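Local coordinates for protein DNA polymerase (Bacillus phage phi29, PDB 2PY5) that replicates the viral genome as a protein-primed, strand-displacing DNA polymerase of high processivity and fidelity, and proofreads with a 3'-5' exonuclease, at residues G28-E33 against N168-I173; I269-K274 against H284-R289; G297-I302 against A444-Y449; D503-E508 against T522-S527. The protein carries 2 engineered substitutions. All blocks are in the same frame, centred on the assembly; numbering follows the deposited sequence.

Contact 1 (G28-E33 against N168-I173)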
loop_
_atom_site.group_PDB
_atom_site.type_symbol
_atom_site.label_atom_id
_atom_site.label_comp_id
_atom_site.label_asym_id
_atom_site.label_seq_id
_atom_site.Cartn_x
_atom_site.Cartn_y
_atom_site.Cartn_z
ATOM N N GLY F 28 25.886 7.675 -0.956
ATOM C CA GLY F 28 26.477 6.511 -0.325
ATOM C C GLY F 28 26.074 5.298 -1.125
ATOM O O GLY F 28 24.950 5.232 -1.642
ATOM N N TYR F 29 26.996 4.348 -1.246
ATOM C CA TYR F 29 26.676 2.987 -1.699
ATOM C C TYR F 29 27.306 1.949 -0.802
ATOM O O TYR F 29 28.348 2.181 -0.236
ATOM C CB TYR F 29 27.059 2.750 -3.172
ATOM C CG TYR F 29 28.538 2.758 -3.505
ATOM C CD1 TYR F 29 29.366 1.668 -3.176
ATOM C CD2 TYR F 29 29.105 3.829 -4.180
ATOM C CE1 TYR F 29 30.719 1.663 -3.492
ATOM C CE2 TYR F 29 30.458 3.831 -4.503
ATOM C CZ TYR F 29 31.258 2.731 -4.162
ATOM O OH TYR F 29 32.603 2.716 -4.466
ATOM N N MET F 30 26.641 0.799 -0.672
ATOM C CA MET F 30 27.119 -0.289 0.176
ATOM C C MET F 30 26.716 -1.619 -0.465
ATOM O O MET F 30 25.558 -1.819 -0.789
ATOM C CB MET F 30 26.530 -0.181 1.591
ATOM C CG MET F 30 26.939 -1.326 2.506
ATOM S SD MET F 30 26.445 -1.137 4.227
ATOM C CE MET F 30 27.659 0.029 4.813
ATOM N N ASN F 31 27.700 -2.517 -0.616
ATOM C CA ASN F 31 27.500 -3.858 -1.180
ATOM C C ASN F 31 26.605 -4.646 -0.211
ATOM O O ASN F 31 26.951 -4.828 0.947
ATOM C CB ASN F 31 28.879 -4.491 -1.353
ATOM C CG ASN F 31 28.867 -5.823 -2.085
ATOM O OD1 ASN F 31 29.862 -6.188 -2.731
ATOM N ND2 ASN F 31 27.805 -6.557 -1.968
ATOM N N ILE F 32 25.443 -5.059 -0.707
ATOM C CA ILE F 32 24.419 -5.746 0.091
ATOM C C ILE F 32 24.920 -7.077 0.637
ATOM O O ILE F 32 24.510 -7.513 1.726
ATOM C CB ILE F 32 23.138 -5.933 -0.768
ATOM C CG1 ILE F 32 22.464 -4.581 -0.975
ATOM C CG2 ILE F 32 22.135 -6.911 -0.132
ATOM C CD1 ILE F 32 21.332 -4.594 -2.013
ATOM N N GLU F 33 25.818 -7.709 -0.111
ATOM C CA GLU F 33 26.405 -8.992 0.290
ATOM C C GLU F 33 27.605 -8.827 1.209
ATOM O O GLU F 33 27.872 -9.704 2.017
ATOM C CB GLU F 33 26.804 -9.808 -0.945
ATOM C CG GLU F 33 25.638 -10.113 -1.876
ATOM C CD GLU F 33 26.055 -10.939 -3.080
ATOM O OE1 GLU F 33 26.837 -10.425 -3.908
ATOM O OE2 GLU F 33 25.599 -12.104 -3.192
ATOM N N ASN F 168 24.454 4.621 8.002
ATOM C CA ASN F 168 23.407 3.871 8.710
ATOM C C ASN F 168 22.210 3.636 7.792
ATOM O O ASN F 168 21.665 2.519 7.736
ATOM C CB ASN F 168 22.978 4.628 9.969
ATOM C CG ASN F 168 21.906 3.908 10.750
ATOM O OD1 ASN F 168 20.899 4.509 11.139
ATOM N ND2 ASN F 168 22.114 2.615 11.002
ATOM N N ASP F 169 21.787 4.677 7.077
ATOM C CA ASP F 169 20.661 4.548 6.139
ATOM C C ASP F 169 20.895 3.465 5.102
ATOM O O ASP F 169 20.028 2.612 4.889
ATOM C CB ASP F 169 20.383 5.855 5.397
ATOM C CG ASP F 169 19.638 6.863 6.230
ATOM O OD1 ASP F 169 19.289 6.561 7.389
ATOM O OD2 ASP F 169 19.394 7.973 5.703
ATOM N N ILE F 170 22.047 3.496 4.436
ATOM C CA ILE F 170 22.316 2.488 3.397
ATOM C C ILE F 170 22.530 1.093 4.000
ATOM O O ILE F 170 22.196 0.099 3.379
ATOM C CB ILE F 170 23.480 2.892 2.447
ATOM C CG1 ILE F 170 24.842 2.963 3.170
ATOM C CG2 ILE F 170 23.137 4.226 1.767
ATOM C CD1 ILE F 170 25.972 3.513 2.273
ATOM N N GLN F 171 23.047 1.012 5.224
ATOM C CA GLN F 171 23.296 -0.284 5.849
ATOM C C GLN F 171 21.996 -0.925 6.323
ATOM O O GLN F 171 21.874 -2.141 6.282
ATOM C CB GLN F 171 24.300 -0.168 7.005
ATOM C CG GLN F 171 24.645 -1.527 7.616
ATOM C CD GLN F 171 25.850 -1.517 8.537
ATOM O OE1 GLN F 171 25.993 -2.397 9.390
ATOM N NE2 GLN F 171 26.724 -0.545 8.364
ATOM N N ILE F 172 21.038 -0.120 6.786
ATOM C CA ILE F 172 19.723 -0.670 7.176
ATOM C C ILE F 172 19.090 -1.385 5.974
ATOM O O ILE F 172 18.646 -2.540 6.087
ATOM C CB ILE F 172 18.775 0.427 7.688
ATOM C CG1 ILE F 172 19.202 0.883 9.083
ATOM C CG2 ILE F 172 17.306 -0.087 7.717
ATOM C CD1 ILE F 172 18.680 2.253 9.453
ATOM N N ILE F 173 19.046 -0.702 4.833
ATOM C CA ILE F 173 18.453 -1.283 3.629
ATOM C C ILE F 173 19.301 -2.474 3.112
ATOM O O ILE F 173 18.745 -3.492 2.716
ATOM C CB ILE F 173 18.199 -0.221 2.544
ATOM C CG1 ILE F 173 17.127 0.784 3.014
ATOM C CG2 ILE F 173 17.774 -0.886 1.240
ATOM C CD1 ILE F 173 15.755 0.163 3.409
#

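Contact 2 (I269-K274 against H284-R289)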
loop_
_atom_site.group_PDB
_atom_site.type_symbol
_atom_site.label_atom_id
_atom_site.label_comp_id
_atom_site.label_asym_id
_atom_site.label_seq_id
_atom_site.Cartn_x
_atom_site.Cartn_y
_atom_site.Cartn_z
ATOM N N ILE F 269 -18.723 -17.556 -17.516
ATOM C CA ILE F 269 -19.766 -17.574 -18.522
ATOM C C ILE F 269 -20.507 -16.233 -18.489
ATOM O O ILE F 269 -20.920 -15.762 -17.424
ATOM C CB ILE F 269 -20.738 -18.743 -18.307
ATOM C CG1 ILE F 269 -20.008 -20.068 -18.519
ATOM C CG2 ILE F 269 -21.936 -18.639 -19.245
ATOM C CD1 ILE F 269 -20.870 -21.287 -18.253
ATOM N N VAL F 270 -20.627 -15.615 -19.654
ATOM C CA VAL F 270 -21.352 -14.349 -19.783
ATOM C C VAL F 270 -22.848 -14.638 -19.898
ATOM O O VAL F 270 -23.266 -15.611 -20.565
ATOM C CB VAL F 270 -20.919 -13.595 -21.056
ATOM C CG1 VAL F 270 -21.772 -12.348 -21.287
ATOM C CG2 VAL F 270 -19.454 -13.249 -20.996
ATOM N N PHE F 271 -23.666 -13.769 -19.288
ATOM C CA PHE F 271 -25.123 -13.845 -19.431
ATOM C C PHE F 271 -25.701 -12.457 -19.659
ATOM O O PHE F 271 -25.097 -11.472 -19.262
ATOM C CB PHE F 271 -25.779 -14.500 -18.201
ATOM C CG PHE F 271 -25.505 -13.799 -16.903
ATOM C CD1 PHE F 271 -26.301 -12.734 -16.466
ATOM C CD2 PHE F 271 -24.450 -14.203 -16.099
ATOM C CE1 PHE F 271 -26.032 -12.093 -15.270
ATOM C CE2 PHE F 271 -24.194 -13.572 -14.896
ATOM C CZ PHE F 271 -24.962 -12.516 -14.486
ATOM N N GLU F 272 -26.859 -12.398 -20.313
ATOM C CA GLU F 272 -27.616 -11.144 -20.451
ATOM C C GLU F 272 -28.695 -11.110 -19.374
ATOM O O GLU F 272 -29.158 -12.157 -18.901
ATOM C CB GLU F 272 -28.217 -11.001 -21.857
ATOM C CG GLU F 272 -27.180 -10.894 -22.976
ATOM C CD GLU F 272 -26.173 -9.745 -22.791
ATOM O OE1 GLU F 272 -26.557 -8.571 -22.982
ATOM O OE2 GLU F 272 -24.989 -10.021 -22.474
ATOM N N GLY F 273 -29.092 -9.905 -18.968
ATOM C CA GLY F 273 -30.136 -9.760 -17.985
ATOM C C GLY F 273 -29.698 -10.122 -16.591
ATOM O O GLY F 273 -28.536 -9.925 -16.236
ATOM N N LYS F 274 -30.655 -10.624 -15.801
ATOM C CA LYS F 274 -30.439 -10.975 -14.402
ATOM C C LYS F 274 -29.901 -12.400 -14.277
ATOM O O LYS F 274 -30.435 -13.318 -14.909
ATOM C CB LYS F 274 -31.754 -10.867 -13.622
ATOM C CG LYS F 274 -31.633 -11.016 -12.110
ATOM C CD LYS F 274 -33.017 -10.941 -11.463
ATOM C CE LYS F 274 -32.982 -10.828 -9.965
ATOM N NZ LYS F 274 -32.700 -12.125 -9.288
ATOM N N HIS F 284 -21.258 -14.550 -8.997
ATOM C CA HIS F 284 -21.437 -13.759 -10.196
ATOM C C HIS F 284 -21.143 -12.291 -9.966
ATOM O O HIS F 284 -21.093 -11.838 -8.835
ATOM C CB HIS F 284 -22.837 -13.940 -10.816
ATOM C CG HIS F 284 -23.962 -13.254 -10.086
ATOM N ND1 HIS F 284 -24.570 -13.784 -8.972
ATOM C CD2 HIS F 284 -24.645 -12.118 -10.380
ATOM C CE1 HIS F 284 -25.541 -12.971 -8.571
ATOM N NE2 HIS F 284 -25.604 -11.952 -9.410
ATOM N N ILE F 285 -20.956 -11.595 -11.075
ATOM C CA ILE F 285 -20.869 -10.124 -11.119
ATOM C C ILE F 285 -22.039 -9.699 -11.989
ATOM O O ILE F 285 -22.206 -10.206 -13.090
ATOM C CB ILE F 285 -19.510 -9.650 -11.680
ATOM C CG1 ILE F 285 -18.388 -9.947 -10.680
ATOM C CG2 ILE F 285 -19.543 -8.116 -11.983
ATOM C CD1 ILE F 285 -16.969 -9.773 -11.235
ATOM N N GLN F 286 -22.846 -8.779 -11.461
ATOM C CA GLN F 286 -24.074 -8.298 -12.127
ATOM C C GLN F 286 -23.874 -6.833 -12.493
ATOM O O GLN F 286 -23.543 -6.031 -11.625
ATOM C CB GLN F 286 -25.266 -8.446 -11.188
ATOM C CG GLN F 286 -26.611 -7.972 -11.742
ATOM C CD GLN F 286 -27.158 -8.893 -12.828
ATOM O OE1 GLN F 286 -27.499 -10.067 -12.563
ATOM N NE2 GLN F 286 -27.282 -8.364 -14.046
ATOM N N HIS F 287 -24.072 -6.503 -13.764
ATOM C CA HIS F 287 -24.202 -5.116 -14.211
ATOM C C HIS F 287 -25.660 -4.726 -14.010
ATOM O O HIS F 287 -26.567 -5.354 -14.585
ATOM C CB HIS F 287 -23.800 -4.977 -15.679
ATOM C CG HIS F 287 -23.795 -3.560 -16.199
ATOM N ND1 HIS F 287 -23.713 -3.273 -17.545
ATOM C CD2 HIS F 287 -23.866 -2.362 -15.563
ATOM C CE1 HIS F 287 -23.730 -1.960 -17.718
ATOM N NE2 HIS F 287 -23.810 -1.386 -16.533
ATOM N N ILE F 288 -25.877 -3.678 -13.216
ATOM C CA ILE F 288 -27.213 -3.226 -12.819
ATOM C C ILE F 288 -27.230 -1.712 -12.926
ATOM O O ILE F 288 -26.240 -1.071 -12.593
ATOM C CB ILE F 288 -27.563 -3.689 -11.360
ATOM C CG1 ILE F 288 -28.926 -3.165 -10.901
ATOM C CG2 ILE F 288 -26.461 -3.296 -10.359
ATOM C CD1 ILE F 288 -29.434 -3.843 -9.632
ATOM N N ARG F 289 -28.355 -1.159 -13.387
ATOM C CA ARG F 289 -28.603 0.271 -13.329
ATOM C C ARG F 289 -29.787 0.447 -12.409
ATOM O O ARG F 289 -30.747 -0.307 -12.498
ATOM C CB ARG F 289 -28.914 0.838 -14.707
ATOM C CG ARG F 289 -27.694 0.960 -15.613
ATOM C CD ARG F 289 -28.054 1.353 -17.014
ATOM N NE ARG F 289 -28.510 2.743 -17.090
ATOM C CZ ARG F 289 -27.704 3.805 -17.157
ATOM N NH1 ARG F 289 -26.385 3.673 -17.165
ATOM N NH2 ARG F 289 -28.223 5.009 -17.235
#

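Contact 3 (G297-I302 against A444-Y449). With EDO (1,2-ethanediol), chain J.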
loop_
_atom_site.group_PDB
_atom_site.type_symbol
_atom_site.label_atom_id
_atom_site.label_comp_id
_atom_site.label_asym_id
_atom_site.label_seq_id
_atom_site.Cartn_x
_atom_site.Cartn_y
_atom_site.Cartn_z
ATOM N N GLY F 297 -32.132 2.818 9.565
ATOM C CA GLY F 297 -31.520 1.816 10.424
ATOM C C GLY F 297 -30.368 1.035 9.818
ATOM O O GLY F 297 -29.836 0.128 10.453
ATOM N N TYR F 298 -29.986 1.385 8.590
ATOM C CA TYR F 298 -28.948 0.662 7.871
ATOM C C TYR F 298 -27.759 1.570 7.507
ATOM O O TYR F 298 -27.913 2.778 7.227
ATOM C CB TYR F 298 -29.529 0.039 6.609
ATOM C CG TYR F 298 -30.171 -1.329 6.803
ATOM C CD1 TYR F 298 -31.551 -1.470 6.954
ATOM C CD2 TYR F 298 -29.398 -2.471 6.816
ATOM C CE1 TYR F 298 -32.127 -2.756 7.114
ATOM C CE2 TYR F 298 -29.962 -3.746 6.975
ATOM C CZ TYR F 298 -31.319 -3.877 7.107
ATOM O OH TYR F 298 -31.862 -5.150 7.258
ATOM N N ILE F 299 -26.587 0.966 7.559
ATOM C CA ILE F 299 -25.335 1.596 7.142
ATOM C C ILE F 299 -25.285 1.642 5.619
ATOM O O ILE F 299 -25.585 0.650 4.949
ATOM C CB ILE F 299 -24.126 0.769 7.662
ATOM C CG1 ILE F 299 -24.085 0.760 9.184
ATOM C CG2 ILE F 299 -22.791 1.282 7.077
ATOM C CD1 ILE F 299 -23.026 -0.224 9.746
ATOM N N PRO F 300 -24.868 2.783 5.042
ATOM C CA PRO F 300 -24.712 2.825 3.601
ATOM C C PRO F 300 -23.508 2.042 3.103
ATOM O O PRO F 300 -22.471 1.992 3.773
ATOM C CB PRO F 300 -24.523 4.322 3.321
ATOM C CG PRO F 300 -23.809 4.800 4.527
ATOM C CD PRO F 300 -24.471 4.063 5.666
ATOM N N THR F 301 -23.667 1.429 1.939
ATOM C CA THR F 301 -22.663 0.567 1.351
ATOM C C THR F 301 -22.302 0.919 -0.102
ATOM O O THR F 301 -21.384 0.334 -0.649
ATOM C CB THR F 301 -23.108 -0.914 1.433
ATOM O OG1 THR F 301 -24.195 -1.161 0.524
ATOM C CG2 THR F 301 -23.552 -1.282 2.866
ATOM N N ILE F 302 -22.993 1.889 -0.703
ATOM C CA ILE F 302 -22.723 2.268 -2.095
ATOM C C ILE F 302 -21.855 3.516 -2.130
ATOM O O ILE F 302 -22.209 4.556 -1.573
ATOM C CB ILE F 302 -24.007 2.562 -2.871
ATOM C CG1 ILE F 302 -24.909 1.332 -2.920
ATOM C CG2 ILE F 302 -23.669 3.042 -4.305
ATOM C CD1 ILE F 302 -26.323 1.638 -3.494
ATOM N N ALA F 444 -20.786 -6.953 10.704
ATOM C CA ALA F 444 -20.533 -6.787 12.138
ATOM C C ALA F 444 -20.949 -5.395 12.584
ATOM O O ALA F 444 -21.618 -5.241 13.589
ATOM C CB ALA F 444 -19.079 -7.045 12.472
ATOM N N ALA F 445 -20.588 -4.382 11.814
ATOM C CA ALA F 445 -21.017 -3.022 12.135
ATOM C C ALA F 445 -22.532 -2.889 12.190
ATOM O O ALA F 445 -23.084 -2.247 13.088
ATOM C CB ALA F 445 -20.449 -2.028 11.119
ATOM N N GLN F 446 -23.201 -3.484 11.208
ATOM C CA GLN F 446 -24.650 -3.431 11.129
ATOM C C GLN F 446 -25.305 -4.140 12.321
ATOM O O GLN F 446 -26.297 -3.669 12.869
ATOM C CB GLN F 446 -25.138 -4.036 9.822
ATOM C CG GLN F 446 -26.628 -3.927 9.594
ATOM C CD GLN F 446 -27.103 -2.492 9.533
ATOM O OE1 GLN F 446 -26.568 -1.693 8.751
ATOM N NE2 GLN F 446 -28.108 -2.152 10.335
ATOM N N ALA F 447 -24.716 -5.262 12.730
ATOM C CA ALA F 447 -25.185 -5.982 13.920
ATOM C C ALA F 447 -25.104 -5.126 15.172
ATOM O O ALA F 447 -25.873 -5.330 16.131
ATOM C CB ALA F 447 -24.375 -7.245 14.110
ATOM N N CYS F 448 -24.143 -4.189 15.170
ATOM C CA CYS F 448 -23.905 -3.270 16.278
ATOM C C CYS F 448 -24.368 -1.855 15.952
ATOM O O CYS F 448 -23.792 -0.881 16.454
ATOM C CB CYS F 448 -22.410 -3.251 16.605
ATOM S SG CYS F 448 -21.722 -4.864 17.067
ATOM N N TYR F 449 -25.395 -1.733 15.110
ATOM C CA TYR F 449 -25.811 -0.430 14.599
ATOM C C TYR F 449 -26.072 0.619 15.671
ATOM O O TYR F 449 -25.774 1.795 15.461
ATOM C CB TYR F 449 -27.048 -0.568 13.703
ATOM C CG TYR F 449 -27.444 0.724 13.027
ATOM C CD1 TYR F 449 -26.750 1.187 11.912
ATOM C CD2 TYR F 449 -28.492 1.487 13.511
ATOM C CE1 TYR F 449 -27.092 2.375 11.287
ATOM C CE2 TYR F 449 -28.857 2.680 12.883
ATOM C CZ TYR F 449 -28.144 3.118 11.776
ATOM O OH TYR F 449 -28.490 4.299 11.149
HETATM C C1 EDO J . -29.882 6.158 7.812
HETATM O O1 EDO J . -30.070 4.763 8.097
HETATM C C2 EDO J . -31.173 6.769 7.280
HETATM O O2 EDO J . -31.352 6.500 5.880
HETATM O O HOH W 1 -27.021 4.966 8.710
#

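Contact 4 (D503-E508 against T522-S527). With EDO (1,2-ethanediol), chain Y.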
loop_
_atom_site.group_PDB
_atom_site.type_symbol
_atom_site.label_atom_id
_atom_site.label_comp_id
_atom_site.label_asym_id
_atom_site.label_seq_id
_atom_site.Cartn_x
_atom_site.Cartn_y
_atom_site.Cartn_z
ATOM N N ASP F 503 -8.151 8.938 23.354
ATOM C CA ASP F 503 -7.410 8.794 24.621
ATOM C C ASP F 503 -7.634 7.337 25.046
ATOM O O ASP F 503 -8.709 6.979 25.533
ATOM C CB ASP F 503 -7.957 9.715 25.715
ATOM C CG ASP F 503 -7.300 11.099 25.743
ATOM O OD1 ASP F 503 -6.312 11.336 25.029
ATOM O OD2 ASP F 503 -7.771 11.934 26.543
ATOM N N ILE F 504 -6.636 6.497 24.816
ATOM C CA ILE F 504 -6.786 5.037 24.974
ATOM C C ILE F 504 -6.295 4.584 26.352
ATOM O O ILE F 504 -5.220 4.959 26.785
ATOM C CB ILE F 504 -6.014 4.288 23.863
ATOM C CG1 ILE F 504 -6.600 4.633 22.489
ATOM C CG2 ILE F 504 -6.024 2.782 24.113
ATOM C CD1 ILE F 504 -5.816 4.036 21.295
ATOM N N TYR F 505 -7.095 3.753 27.026
ATOM C CA TYR F 505 -6.724 3.153 28.292
ATOM C C TYR F 505 -5.535 2.210 28.129
ATOM O O TYR F 505 -5.563 1.329 27.276
ATOM C CB TYR F 505 -7.899 2.364 28.853
ATOM C CG TYR F 505 -9.039 3.181 29.425
ATOM C CD1 TYR F 505 -10.312 3.106 28.870
ATOM C CD2 TYR F 505 -8.864 3.961 30.562
ATOM C CE1 TYR F 505 -11.375 3.820 29.407
ATOM C CE2 TYR F 505 -9.915 4.678 31.111
ATOM C CZ TYR F 505 -11.168 4.602 30.528
ATOM O OH TYR F 505 -12.216 5.307 31.085
ATOM N N MET F 506 -4.494 2.444 28.926
ATOM C CA MET F 506 -3.281 1.636 28.910
ATOM C C MET F 506 -2.935 1.207 30.328
ATOM O O MET F 506 -3.303 1.863 31.299
ATOM C CB MET F 506 -2.101 2.426 28.344
ATOM C CG MET F 506 -2.320 3.001 26.967
ATOM S SD MET F 506 -2.463 1.784 25.649
ATOM C CE MET F 506 -0.749 1.291 25.408
ATOM N N LYS F 507 -2.195 0.110 30.440
ATOM C CA LYS F 507 -1.737 -0.372 31.723
ATOM C C LYS F 507 -0.272 -0.786 31.633
ATOM O O LYS F 507 0.178 -1.271 30.591
ATOM C CB LYS F 507 -2.597 -1.539 32.207
ATOM C CG LYS F 507 -2.667 -2.726 31.284
ATOM C CD LYS F 507 -3.386 -3.861 31.971
ATOM C CE LYS F 507 -3.796 -4.921 31.007
ATOM N NZ LYS F 507 -4.380 -6.090 31.709
ATOM N N GLU F 508 0.446 -0.584 32.729
ATOM C CA GLU F 508 1.854 -0.932 32.824
ATOM C C GLU F 508 1.961 -2.411 33.187
ATOM O O GLU F 508 1.450 -2.820 34.227
ATOM C CB GLU F 508 2.529 -0.079 33.907
ATOM C CG GLU F 508 4.056 -0.053 33.850
ATOM C CD GLU F 508 4.598 1.131 33.059
ATOM O OE1 GLU F 508 4.078 1.396 31.952
ATOM O OE2 GLU F 508 5.544 1.793 33.543
ATOM N N THR F 522 -3.455 2.255 34.040
ATOM C CA THR F 522 -2.564 3.132 34.773
ATOM C C THR F 522 -2.377 4.508 34.126
ATOM O O THR F 522 -2.092 5.488 34.832
ATOM C CB THR F 522 -1.192 2.476 35.020
ATOM O OG1 THR F 522 -0.555 2.176 33.788
ATOM C CG2 THR F 522 -1.359 1.200 35.814
ATOM N N ASP F 523 -2.512 4.564 32.802
ATOM C CA ASP F 523 -2.241 5.782 32.040
ATOM C C ASP F 523 -3.079 5.835 30.750
ATOM O O ASP F 523 -3.795 4.893 30.407
ATOM C CB ASP F 523 -0.753 5.848 31.659
ATOM C CG ASP F 523 0.175 5.783 32.864
ATOM O OD1 ASP F 523 0.382 6.827 33.543
ATOM O OD2 ASP F 523 0.705 4.677 33.134
ATOM N N ILE F 524 -2.948 6.942 30.019
ATOM C CA ILE F 524 -3.664 7.163 28.776
ATOM C C ILE F 524 -2.654 7.306 27.634
ATOM O O ILE F 524 -1.660 8.020 27.783
ATOM C CB ILE F 524 -4.530 8.452 28.859
ATOM C CG1 ILE F 524 -5.718 8.252 29.809
ATOM C CG2 ILE F 524 -5.010 8.890 27.469
ATOM C CD1 ILE F 524 -6.675 7.129 29.401
ATOM N N LYS F 525 -2.906 6.616 26.530
ATOM C CA LYS F 525 -2.152 6.816 25.291
ATOM C C LYS F 525 -2.976 7.727 24.403
ATOM O O LYS F 525 -4.095 7.377 24.024
ATOM C CB LYS F 525 -1.912 5.499 24.553
ATOM C CG LYS F 525 -1.244 5.674 23.183
ATOM C CD LYS F 525 -0.829 4.345 22.570
ATOM C CE LYS F 525 -2.002 3.558 22.056
ATOM N NZ LYS F 525 -1.570 2.614 20.967
ATOM N N PHE F 526 -2.425 8.897 24.079
ATOM C CA PHE F 526 -3.087 9.812 23.148
ATOM C C PHE F 526 -2.714 9.430 21.728
ATOM O O PHE F 526 -1.544 9.538 21.349
ATOM C CB PHE F 526 -2.697 11.266 23.450
ATOM C CG PHE F 526 -3.255 12.253 22.468
ATOM C CD1 PHE F 526 -4.624 12.413 22.334
ATOM C CD2 PHE F 526 -2.416 13.031 21.681
ATOM C CE1 PHE F 526 -5.151 13.328 21.426
ATOM C CE2 PHE F 526 -2.941 13.940 20.776
ATOM C CZ PHE F 526 -4.304 14.083 20.651
ATOM N N SER F 527 -3.707 8.995 20.954
ATOM C CA SER F 527 -3.513 8.471 19.606
ATOM C C SER F 527 -4.154 9.371 18.548
ATOM O O SER F 527 -5.321 9.730 18.648
ATOM C CB SER F 527 -4.098 7.056 19.510
ATOM O OG SER F 527 -3.972 6.514 18.206
HETATM C C1 EDO Y . -4.220 0.280 20.101
HETATM O O1 EDO Y . -3.761 1.004 21.250
HETATM C C2 EDO Y . -4.488 1.238 18.944
HETATM O O2 EDO Y . -3.342 2.056 18.657
#

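Contact 1 (G28-E33 against N168-I173)
Met30 and Ile170 meet where the end of strand 24-31 runs past helix 160-182, and the fit is one of van der Waals contacts, with no hydrogen bond across it. The tip of Ile170 does most of the touching: its CD1 lies 3.7 Å from Tyr29 C, 3.8 Å from Met30 CB and 3.8 Å from Gly28 C, so the delta methyl rests on the strand backbone as much as on a side chain. Ile170 holds CG1 between its own backbone N and carbonyl carbon (chi1 66°), which directs this branch onto the strand. Met30 runs extended as far as its sulfur and then bends at chi3 (-77°); SD comes 3.6 Å from Gln171 CB, and the chain passes the base of that glutamine at a slant. The axes of 28-31 and 168-173 cross at -34°, 8.1 Å apart at their closest, a helix laid on a face of the mixed sheet of the 3'-5' exonuclease domain. One step further out, Met30 and Gly28 are hydrogen-bonded through their backbones to Ser10 and Ala12 of strand 8-15, and Ile170 also packs on Ala12, an engineered position at a site essential for exonucleolysis. The helix is tied to the same strand by a hydrogen bond between Ser10 OG and Ile170 O. Next to Ile170 in sequence, Asp169 is a magnesium ligand of this polymerase and here packs on a phosphate of the bound DNA.

Contact 2 (I269-K274 against H284-R289)
Phe271 opens the contact from strand 267-272: its ring reaches strand 283-294, with CG set between the backbone N and the carbonyl carbon (chi1 58°). The far end of the ring meets two neighbours, CZ standing 4.1 Å from His284 CD2 and 3.9 Å from Ile285 O. Gln286 OE1 lies at the ring's edge, near its plane, 3.7 Å from Phe271 CE1, and the amide is turned 62° from the ring. Gly273 follows with positive phi and offers its carbonyl to Gln286. The hydrogen bond from Gln286 NE2 to Gly273 O is 3.0 Å long and almost straight (176°), although the donor stands above the carbonyl plane. At Lys274 the approach is to the backbone, CA being 3.6 Å from Gln286 OE1; its side chain makes a cation-pi contact with Tyr347 of strand 340-356, which pairs with both strands and so lies between them. A bend at chi2 brings the Gln286 amide back to its own chain, where NE2 also donates to His287 O at 3.1 Å, while OE1 accepts from Tyr275 N. With three backbone partners the amide is fixed in rotation, and one buried glutamine satisfies polar groups of the chain that follows strand 267-272 as well as of its own strand.

Contact 3 (G297-I302 against A444-Y449)
Two hydrogen bonds from one amide govern the pairing of Gln446 with the 297-302 loop. NE2 of Gln446 donates to Gly297 O at 2.9 Å, and Gln446 OE1 accepts from Ile299 N, also at 2.9 Å and nearly straight (173°); both bonds lie in the plane of the accepting carbonyl. The bend at chi2 (61°) turns the amide to the loop, so that it reads the backbone on both sides of Tyr298, whose ring passes across it with CD2 3.5 Å from Gln446 OE1. Tyr298 OH is hydrogen-bonded to Glu338. A carbonyl-over-ring contact is made by Tyr449, one face of which receives Gly297 O, 3.3 Å above the plane and over the ring centre. Ile299 CG1 approaches the edge of the same ring, 3.8 Å from Tyr449 CD1. Among apolar groups, Ile299 CD1 presses on Ala445 CB at 3.4 Å, closer than usual van der Waals contact. Solvent adds a bridge: a water links Tyr298 O to Tyr449 OH, beside an ethanediol probably from the crystallisation liquor. The motif is a two-point amide-to-backbone hydrogen-bond pair, which fastens an irregular loop to the C-terminal end of helix 427-447 in the polymerization region.

Contact 4 (D503-E508 against T522-S527)
The Phe526 ring receives Asp503 OD1 at its edge, 3.4 Å from CD1 and near the ring plane, with the carboxylate turned 73° from the ring; Asp503 OD2 is salt-bridged to Arg491. On the same side of the sheet Tyr505, whose ring meets Tyr521 edge-to-face, lies alongside Ile524, pointing the same way, and Ile524 CG2 comes 3.5 Å from Asp503 CB. The other side carries Ile504, Met506, Asp523 and Lys525. There Met506 CG presses on Lys525 CB at 3.5 Å, while Lys525 NZ reaches an ethanediol, probably from the crystallisation liquor. Between these layers, Ile504 and Lys525 exchange two backbone hydrogen bonds. Met506 N donates to Asp523 O, and Met506 O accepts from both Thr522 N (2.8 Å) and Asp523 N (3.2 Å), the mark of a classic beta bulge; Thr522 OG1 donates to Asp523 OD2. Antiparallel strands 499-509 and 523-530 thus pair, with strand 512-515 also bonded to 499-509 and its Leu513 touching Met506 and Asp523, while Tyr505 reaches Thr488 of strand 483-489.

Contact 1 belongs to the N-terminal exonuclease region, and the other three to the polymerization region, following one another in series along the chain. Contacts 2 and 3 are neighbours, their centres about 26 Å apart and nearest atoms about 8 Å; strand 283-294 of contact 2 leads into the loop of contact 3. Contact 4 lies about 29 Å from contact 3, centre to centre, in the sheet that also holds strand 241-250. The centre of contact 1 stands about 53, 49 and 38 Å from those of contacts 2, 3 and 4, with contacts 2 and 3 across the chain's centre from it. The two activities thus sit in different parts of one chain, though exonucleolysis also depends on polymerization-region residues such as Thr356.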